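Local coordinates for putative carboxynorspermidine decarboxylase protein (Sinorhizobium meliloti, PDB 3MT1) that probably decarboxylates carboxynorspermidine and carboxyspermidine to norspermidine and spermidine, using pyridoxal 5'-phosphate as cofactor, and works as a homodimer, at residues E3-L8 against I258-I263; S262-A265 against L270-Y273; E264-D269 against K336-A341. All blocks are in the same frame, centred on the assembly; numbering follows the deposited sequence.

The three contacts cluster on one side of the chain's centre, in the beta domain that accompanies the eight-stranded barrel in this family of pyridoxal phosphate decarboxylases. Contacts 1 and 3 have centres about 7 Å apart, and both reach the mixed sheet, in which strands 6-10 and 339-343 are neighbours. Contact 2 lies about 13 Å from contact 1 and 10 Å from contact 3. Along the chain, strand 255-259 leads into helix 263-266 and then helix 268-273. Contact 1 joins the N-terminal segment, and contact 3 the loop before strand 339-343, to this run, while contact 2 packs its two helices together; each touches the second subunit.

Contact 1. Residues E3-L8 against I258-I263; sequences ETPYYL and IVDSSI
Pro5 and Asp260 bring the backbones closest, with their CA atoms 6.3 Å apart; a cis peptide bond precedes the proline, and the aspartate is the centre of an inverse gamma turn. Both bends come just outside regular strands, as the chain is about to enter strand 6-10 and has just left strand 255-259. The Thr4 and Asp260 side chains meet at about a right angle. Thr4 OG1 donates a short hydrogen bond to Asp260 OD2 (2.5 Å), which receives it on the lone pair lying on the side of OD1. Thr4 holds OG1 between its backbone N and carbonyl carbon (chi1 53°), and Asp260 carries CG in the same way (chi1 62°), which turns each polar group toward the other segment. Pro5 meets the backbone of Asp260 instead: its CG lies 3.3 Å from Asp260 O, while its CB rests 4.4 Å from Ser261 CB. Proline is apt here, being able to take the cis bond and to offer a compact ring to the turn. Thr245 of strand 240-251 grips both partners, its backbone N bonding Asp260 OD1 and its hydroxyl bonding Thr4 OG1. With an alanine at Asp260, the amide of Thr245 would probably lose its carboxylate acceptor, and the Thr4 hydroxyl would keep Thr245 as its partner but lose the acid. Because the two oxygens of one carboxylate have separate partners, its rotation is fixed, and the N-terminal segment is joined through polar bonds to the turn after strand 255-259.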
loop_
_atom_site.group_PDB
_atom_site.type_symbol
_atom_site.label_atom_id
_atom_site.label_comp_id
_atom_site.label_asym_id
_atom_site.label_seq_id
_atom_site.Cartn_x
_atom_site.Cartn_y
_atom_site.Cartn_z
ATOM N N GLU B 3 -4.052 -12.978 18.505
ATOM C CA GLU B 3 -5.229 -12.154 18.220
ATOM C C GLU B 3 -5.352 -11.787 16.743
ATOM O O GLU B 3 -4.367 -11.728 16.021
ATOM C CB GLU B 3 -5.208 -10.858 19.029
ATOM C CG GLU B 3 -4.837 -11.017 20.482
ATOM C CD GLU B 3 -5.630 -10.087 21.376
ATOM O OE1 GLU B 3 -5.782 -8.894 21.010
ATOM O OE2 GLU B 3 -6.122 -10.554 22.442
ATOM N N THR B 4 -6.568 -11.512 16.294
ATOM C CA THR B 4 -6.728 -11.144 14.912
ATOM C C THR B 4 -6.325 -9.675 14.755
ATOM O O THR B 4 -6.268 -8.950 15.720
ATOM C CB THR B 4 -8.143 -11.437 14.380
ATOM O OG1 THR B 4 -9.106 -10.831 15.224
ATOM C CG2 THR B 4 -8.381 -12.909 14.355
ATOM N N PRO B 5 -5.983 -9.250 13.541
ATOM C CA PRO B 5 -5.853 -10.062 12.351
ATOM C C PRO B 5 -4.489 -10.720 12.308
ATOM O O PRO B 5 -3.522 -10.206 12.903
ATOM C CB PRO B 5 -5.962 -9.027 11.221
ATOM C CG PRO B 5 -5.402 -7.777 11.784
ATOM C CD PRO B 5 -5.826 -7.807 13.251
ATOM N N TYR B 6 -4.403 -11.844 11.614
ATOM C CA TYR B 6 -3.121 -12.417 11.253
ATOM C C TYR B 6 -3.245 -13.205 9.928
ATOM O O TYR B 6 -4.353 -13.657 9.558
ATOM C CB TYR B 6 -2.555 -13.294 12.384
ATOM C CG TYR B 6 -3.504 -14.357 12.894
ATOM C CD1 TYR B 6 -3.537 -15.624 12.326
ATOM C CD2 TYR B 6 -4.363 -14.097 13.954
ATOM C CE1 TYR B 6 -4.408 -16.611 12.811
ATOM C CE2 TYR B 6 -5.235 -15.072 14.430
ATOM C CZ TYR B 6 -5.255 -16.319 13.845
ATOM O OH TYR B 6 -6.123 -17.274 14.316
ATOM N N TYR B 7 -2.119 -13.319 9.213
ATOM C CA TYR B 7 -2.035 -14.145 8.026
ATOM C C TYR B 7 -1.607 -15.507 8.514
ATOM O O TYR B 7 -0.591 -15.615 9.222
ATOM C CB TYR B 7 -0.956 -13.623 7.080
ATOM C CG TYR B 7 -1.121 -12.208 6.541
ATOM C CD1 TYR B 7 -0.372 -11.153 7.075
ATOM C CD2 TYR B 7 -1.954 -11.940 5.449
ATOM C CE1 TYR B 7 -0.491 -9.849 6.584
ATOM C CE2 TYR B 7 -2.085 -10.637 4.932
ATOM C CZ TYR B 7 -1.345 -9.588 5.509
ATOM O OH TYR B 7 -1.445 -8.280 5.035
ATOM N N LEU B 8 -2.336 -16.560 8.149
ATOM C CA LEU B 8 -1.987 -17.896 8.645
ATOM C C LEU B 8 -1.487 -18.754 7.506
ATOM O O LEU B 8 -2.229 -19.095 6.592
ATOM C CB LEU B 8 -3.188 -18.543 9.326
ATOM C CG LEU B 8 -3.036 -19.926 9.972
ATOM C CD1 LEU B 8 -1.892 -19.983 10.888
ATOM C CD2 LEU B 8 -4.306 -20.319 10.758
ATOM N N ILE B 258 -18.251 -5.037 10.049
ATOM C CA ILE B 258 -16.905 -4.465 10.131
ATOM C C ILE B 258 -15.931 -5.463 10.742
ATOM O O ILE B 258 -16.188 -5.991 11.823
ATOM C CB ILE B 258 -16.866 -3.205 11.046
ATOM C CG1 ILE B 258 -18.124 -2.332 10.874
ATOM C CG2 ILE B 258 -15.532 -2.396 10.845
ATOM C CD1 ILE B 258 -18.142 -1.516 9.576
ATOM N N VAL B 259 -14.802 -5.691 10.080
ATOM C CA VAL B 259 -13.785 -6.582 10.604
ATOM C C VAL B 259 -12.514 -5.823 10.980
ATOM O O VAL B 259 -12.307 -4.653 10.575
ATOM C CB VAL B 259 -13.441 -7.722 9.633
ATOM C CG1 VAL B 259 -14.717 -8.503 9.269
ATOM C CG2 VAL B 259 -12.722 -7.197 8.389
ATOM N N ASP B 260 -11.665 -6.495 11.758
ATOM C CA ASP B 260 -10.526 -5.823 12.337
ATOM C C ASP B 260 -9.329 -5.778 11.375
ATOM O O ASP B 260 -8.213 -6.082 11.747
ATOM C CB ASP B 260 -10.177 -6.400 13.702
ATOM C CG ASP B 260 -9.767 -7.884 13.658
ATOM O OD1 ASP B 260 -9.888 -8.564 12.596
ATOM O OD2 ASP B 260 -9.318 -8.373 14.736
ATOM N N SER B 261 -9.577 -5.353 10.152
ATOM C CA SER B 261 -8.568 -5.339 9.132
ATOM C C SER B 261 -8.995 -4.301 8.109
ATOM O O SER B 261 -10.058 -3.692 8.262
ATOM C CB SER B 261 -8.507 -6.720 8.479
ATOM O OG SER B 261 -7.514 -6.816 7.476
ATOM N N SER B 262 -8.195 -4.119 7.059
ATOM C CA SER B 262 -8.460 -3.142 6.000
ATOM C C SER B 262 -7.853 -3.618 4.673
ATOM O O SER B 262 -6.671 -3.980 4.620
ATOM C CB SER B 262 -7.836 -1.817 6.413
ATOM O OG SER B 262 -7.990 -0.818 5.440
ATOM N N ILE B 263 -8.648 -3.633 3.599
ATOM C CA ILE B 263 -8.087 -4.025 2.310
ATOM C C ILE B 263 -6.971 -3.096 1.853
ATOM O O ILE B 263 -6.049 -3.549 1.176
ATOM C CB ILE B 263 -9.127 -4.225 1.161
ATOM C CG1 ILE B 263 -9.902 -2.938 0.845
ATOM C CG2 ILE B 263 -10.075 -5.346 1.484
ATOM C CD1 ILE B 263 -10.457 -2.936 -0.537
#

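Contact 2. Residues S262-A265 against L270-Y273; sequences SIEA and LLIY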
loop_
_atom_site.group_PDB
_atom_site.type_symbol
_atom_site.label_atom_id
_atom_site.label_comp_id
_atom_site.label_asym_id
_atom_site.label_seq_id
_atom_site.Cartn_x
_atom_site.Cartn_y
_atom_site.Cartn_z
ATOM N N SER B 262 -8.195 -4.119 7.059
ATOM C CA SER B 262 -8.460 -3.142 6.000
ATOM C C SER B 262 -7.853 -3.618 4.673
ATOM O O SER B 262 -6.671 -3.980 4.620
ATOM C CB SER B 262 -7.836 -1.817 6.413
ATOM O OG SER B 262 -7.990 -0.818 5.440
ATOM N N ILE B 263 -8.648 -3.633 3.599
ATOM C CA ILE B 263 -8.087 -4.025 2.310
ATOM C C ILE B 263 -6.971 -3.096 1.853
ATOM O O ILE B 263 -6.049 -3.549 1.176
ATOM C CB ILE B 263 -9.127 -4.225 1.161
ATOM C CG1 ILE B 263 -9.902 -2.938 0.845
ATOM C CG2 ILE B 263 -10.075 -5.346 1.484
ATOM C CD1 ILE B 263 -10.457 -2.936 -0.537
ATOM N N GLU B 264 -7.015 -1.822 2.246
ATOM C CA GLU B 264 -5.963 -0.925 1.817
ATOM C C GLU B 264 -4.633 -1.286 2.468
ATOM O O GLU B 264 -3.573 -1.229 1.826
ATOM C CB GLU B 264 -6.296 0.569 2.038
ATOM C CG GLU B 264 -5.201 1.444 1.434
ATOM C CD GLU B 264 -5.568 2.901 1.304
ATOM O OE1 GLU B 264 -6.765 3.215 1.347
ATOM O OE2 GLU B 264 -4.661 3.745 1.190
ATOM N N ALA B 265 -4.699 -1.687 3.730
ATOM C CA ALA B 265 -3.487 -1.906 4.499
ATOM C C ALA B 265 -2.985 -3.325 4.363
ATOM O O ALA B 265 -1.800 -3.575 4.561
ATOM C CB ALA B 265 -3.727 -1.583 5.956
ATOM N N LEU B 270 -6.623 -6.087 -3.742
ATOM C CA LEU B 270 -8.086 -5.995 -3.827
ATOM C C LEU B 270 -8.558 -4.584 -4.049
ATOM O O LEU B 270 -9.504 -4.350 -4.805
ATOM C CB LEU B 270 -8.804 -6.566 -2.600
ATOM C CG LEU B 270 -8.398 -7.994 -2.209
ATOM C CD1 LEU B 270 -9.271 -8.471 -1.069
ATOM C CD2 LEU B 270 -8.448 -8.953 -3.451
ATOM N N LEU B 271 -7.920 -3.629 -3.382
ATOM C CA LEU B 271 -8.302 -2.271 -3.603
ATOM C C LEU B 271 -7.835 -1.836 -4.985
ATOM O O LEU B 271 -8.631 -1.301 -5.740
ATOM C CB LEU B 271 -7.788 -1.356 -2.501
ATOM C CG LEU B 271 -8.167 0.131 -2.657
ATOM C CD1 LEU B 271 -9.691 0.350 -2.733
ATOM C CD2 LEU B 271 -7.572 0.949 -1.525
ATOM N N ILE B 272 -6.571 -2.080 -5.318
ATOM C CA ILE B 272 -5.984 -1.624 -6.592
ATOM C C ILE B 272 -6.757 -2.062 -7.848
ATOM O O ILE B 272 -6.992 -1.269 -8.776
ATOM C CB ILE B 272 -4.528 -2.104 -6.768
ATOM C CG1 ILE B 272 -3.650 -1.600 -5.634
ATOM C CG2 ILE B 272 -3.986 -1.569 -8.057
ATOM C CD1 ILE B 272 -2.185 -2.066 -5.709
ATOM N N TYR B 273 -7.115 -3.330 -7.868
ATOM C CA TYR B 273 -7.765 -3.911 -9.008
ATOM C C TYR B 273 -9.276 -3.966 -8.855
ATOM O O TYR B 273 -9.970 -4.382 -9.774
ATOM C CB TYR B 273 -7.134 -5.278 -9.323
ATOM C CG TYR B 273 -5.675 -5.083 -9.629
ATOM C CD1 TYR B 273 -5.280 -4.436 -10.787
ATOM C CD2 TYR B 273 -4.696 -5.471 -8.726
ATOM C CE1 TYR B 273 -3.963 -4.198 -11.055
ATOM C CE2 TYR B 273 -3.362 -5.258 -8.995
ATOM C CZ TYR B 273 -3.008 -4.612 -10.159
ATOM O OH TYR B 273 -1.689 -4.374 -10.437
#
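Ile263 and Leu271 cross at about a right angle where two consecutive short helices, 263-266 and 268-273, pack against each other within the beta domain of this fold type III decarboxylase, the chain turning between them at Met267. The touching end of the isoleucine is CD1, which comes 3.7 Å from Leu271 CB. Its CG2 branch reaches Leu270, the residue before Leu271, meeting Leu270 CD1 at 4.1 Å, again with the side chains nearly perpendicular. Beta-branching makes isoleucine useful here, because its two arms can serve two successive leucines. Glu264 lies obliquely against Leu271; with CG anti to the backbone N (chi1 -174°), its extended chain runs past Leu271 CD2, which lies along its whole length, from Glu264 CB at 3.8 Å to Glu264 OE1 at 3.7 Å. The acid is no misfit in this buried spot: Glu264 OE2 forms a salt bridge with Lys328 of the second subunit, and Leu271 packs on Ile272 of that subunit, which makes the helix pair part of the dimer interface. Asp269, next to Leu270 in sequence, is predicted to bind substrate. Between the helices the isoleucine also approaches a leucine methyl, Ile263 CD1 lying 4.0 Å from Leu271 CD1.

Contact 3. Residues E264-D269 against K336-A341; sequences EAHMLD and KMPAIA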
loop_
_atom_site.group_PDB
_atom_site.type_symbol
_atom_site.label_atom_id
_atom_site.label_comp_id
_atom_site.label_asym_id
_atom_site.label_seq_id
_atom_site.Cartn_x
_atom_site.Cartn_y
_atom_site.Cartn_z
ATOM N N GLU B 264 -7.015 -1.822 2.246
ATOM C CA GLU B 264 -5.963 -0.925 1.817
ATOM C C GLU B 264 -4.633 -1.286 2.468
ATOM O O GLU B 264 -3.573 -1.229 1.826
ATOM C CB GLU B 264 -6.296 0.569 2.038
ATOM C CG GLU B 264 -5.201 1.444 1.434
ATOM C CD GLU B 264 -5.568 2.901 1.304
ATOM O OE1 GLU B 264 -6.765 3.215 1.347
ATOM O OE2 GLU B 264 -4.661 3.745 1.190
ATOM N N ALA B 265 -4.699 -1.687 3.730
ATOM C CA ALA B 265 -3.487 -1.906 4.499
ATOM C C ALA B 265 -2.985 -3.325 4.363
ATOM O O ALA B 265 -1.800 -3.575 4.561
ATOM C CB ALA B 265 -3.727 -1.583 5.956
ATOM N N HIS B 266 -3.881 -4.252 4.055
ATOM C CA HIS B 266 -3.597 -5.692 4.274
ATOM C C HIS B 266 -3.730 -6.598 3.067
ATOM O O HIS B 266 -3.175 -7.681 3.073
ATOM C CB HIS B 266 -4.429 -6.246 5.435
ATOM C CG HIS B 266 -4.279 -5.445 6.686
ATOM N ND1 HIS B 266 -5.291 -5.296 7.610
ATOM C CD2 HIS B 266 -3.231 -4.716 7.153
ATOM C CE1 HIS B 266 -4.866 -4.528 8.600
ATOM N NE2 HIS B 266 -3.623 -4.155 8.343
HETATM N N MSE B 267 -4.462 -6.160 2.047
HETATM C CA MSE B 267 -4.734 -6.969 0.853
HETATM C C MSE B 267 -4.942 -6.001 -0.317
HETATM O O MSE B 267 -5.998 -5.944 -0.955
HETATM C CB MSE B 267 -5.951 -7.851 1.118
HETATM C CG MSE B 267 -5.636 -9.205 1.833
HETATM SE SE MSE B 267 -7.322 -10.209 1.917
HETATM C CE MSE B 267 -7.075 -11.246 0.262
ATOM N N LEU B 268 -3.898 -5.212 -0.557
ATOM C CA LEU B 268 -3.993 -3.990 -1.295
ATOM C C LEU B 268 -4.327 -4.236 -2.757
ATOM O O LEU B 268 -4.937 -3.394 -3.403
ATOM C CB LEU B 268 -2.696 -3.200 -1.115
ATOM C CG LEU B 268 -2.368 -1.966 -1.983
ATOM C CD1 LEU B 268 -3.377 -0.812 -1.778
ATOM C CD2 LEU B 268 -0.911 -1.465 -1.792
ATOM N N ASP B 269 -3.922 -5.387 -3.284
ATOM C CA ASP B 269 -4.361 -5.787 -4.628
ATOM C C ASP B 269 -5.879 -5.749 -4.787
ATOM O O ASP B 269 -6.368 -5.379 -5.847
ATOM C CB ASP B 269 -3.765 -7.138 -5.074
ATOM C CG ASP B 269 -2.466 -6.964 -5.921
ATOM O OD1 ASP B 269 -1.737 -5.991 -5.674
ATOM O OD2 ASP B 269 -2.173 -7.778 -6.836
ATOM N N LYS B 336 -3.905 -1.747 13.092
ATOM C CA LYS B 336 -3.047 -2.853 13.492
ATOM C C LYS B 336 -2.632 -3.698 12.293
ATOM O O LYS B 336 -3.475 -4.087 11.487
ATOM C CB LYS B 336 -3.772 -3.732 14.522
ATOM C CG LYS B 336 -2.769 -4.447 15.407
ATOM C CD LYS B 336 -3.373 -5.500 16.319
ATOM C CE LYS B 336 -2.244 -6.280 16.978
ATOM N NZ LYS B 336 -2.729 -7.666 17.257
HETATM N N MSE B 337 -1.338 -3.950 12.173
HETATM C CA MSE B 337 -0.846 -4.737 11.093
HETATM C C MSE B 337 -0.956 -6.242 11.423
HETATM O O MSE B 337 -0.725 -6.645 12.549
HETATM C CB MSE B 337 0.593 -4.328 10.788
HETATM C CG MSE B 337 1.147 -4.926 9.491
HETATM SE SE MSE B 337 2.925 -4.236 9.202
HETATM C CE MSE B 337 2.453 -2.608 8.218
ATOM N N PRO B 338 -1.313 -7.084 10.442
ATOM C CA PRO B 338 -1.563 -8.440 10.907
ATOM C C PRO B 338 -0.299 -9.193 11.242
ATOM O O PRO B 338 0.708 -9.046 10.562
ATOM C CB PRO B 338 -2.308 -9.089 9.726
ATOM C CG PRO B 338 -2.909 -7.929 8.934
ATOM C CD PRO B 338 -1.891 -6.833 9.104
ATOM N N ALA B 339 -0.348 -9.984 12.300
ATOM C CA ALA B 339 0.756 -10.855 12.665
ATOM C C ALA B 339 1.006 -11.835 11.544
ATOM O O ALA B 339 0.123 -12.108 10.737
ATOM C CB ALA B 339 0.434 -11.633 14.021
ATOM N N ILE B 340 2.205 -12.384 11.496
ATOM C CA ILE B 340 2.498 -13.409 10.526
ATOM C C ILE B 340 2.570 -14.705 11.318
ATOM O O ILE B 340 3.311 -14.794 12.300
ATOM C CB ILE B 340 3.830 -13.120 9.770
ATOM C CG1 ILE B 340 3.714 -11.846 8.926
ATOM C CG2 ILE B 340 4.266 -14.320 8.919
ATOM C CD1 ILE B 340 5.060 -11.473 8.123
ATOM N N ALA B 341 1.767 -15.690 10.909
ATOM C CA ALA B 341 1.696 -16.985 11.615
ATOM C C ALA B 341 1.599 -18.202 10.708
ATOM O O ALA B 341 1.175 -18.130 9.556
ATOM C CB ALA B 341 0.589 -16.983 12.612
#
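The imidazole of His266 lies obliquely against the ring of Pro338, which sits over one of its faces in a CH-pi contact. Pro338 CD stands above that face, displaced toward the rim, though its modelled approach is too close to be taken literally; Pro338 CG is 3.6 Å from His266 CG. Ala265 CB lies over the opposite face, again toward the rim, so the flat ring is sandwiched between a proline and a methyl group. Proline is a fitting neighbour for the ring, since the hydrogens on the carbon next to its amide nitrogen carry a slight positive charge that a pi cloud can attract. Near the far end of the imidazole, His266 NE2 is 3.1 Å from Lys336 O. The rotation at chi1 (-53°) sets CG beside the backbone N and opposite the carbonyl carbon, sending the ring toward the 336-338 loop. In the second shell, Ser261 OG hydrogen-bonds ND1, and Tyr7 OH bonds His266 O. Pro338 in turn packs on Tyr7 and Leu242, and the backbone of Ala339 pairs with Pro5 and Tyr7. The ND1 bond to Ser261, with neighbours over both faces, would limit the ring's turning, consistent with a structural part for this buried histidine in joining the end of helix 263-266 to the loop entering strand 339-343.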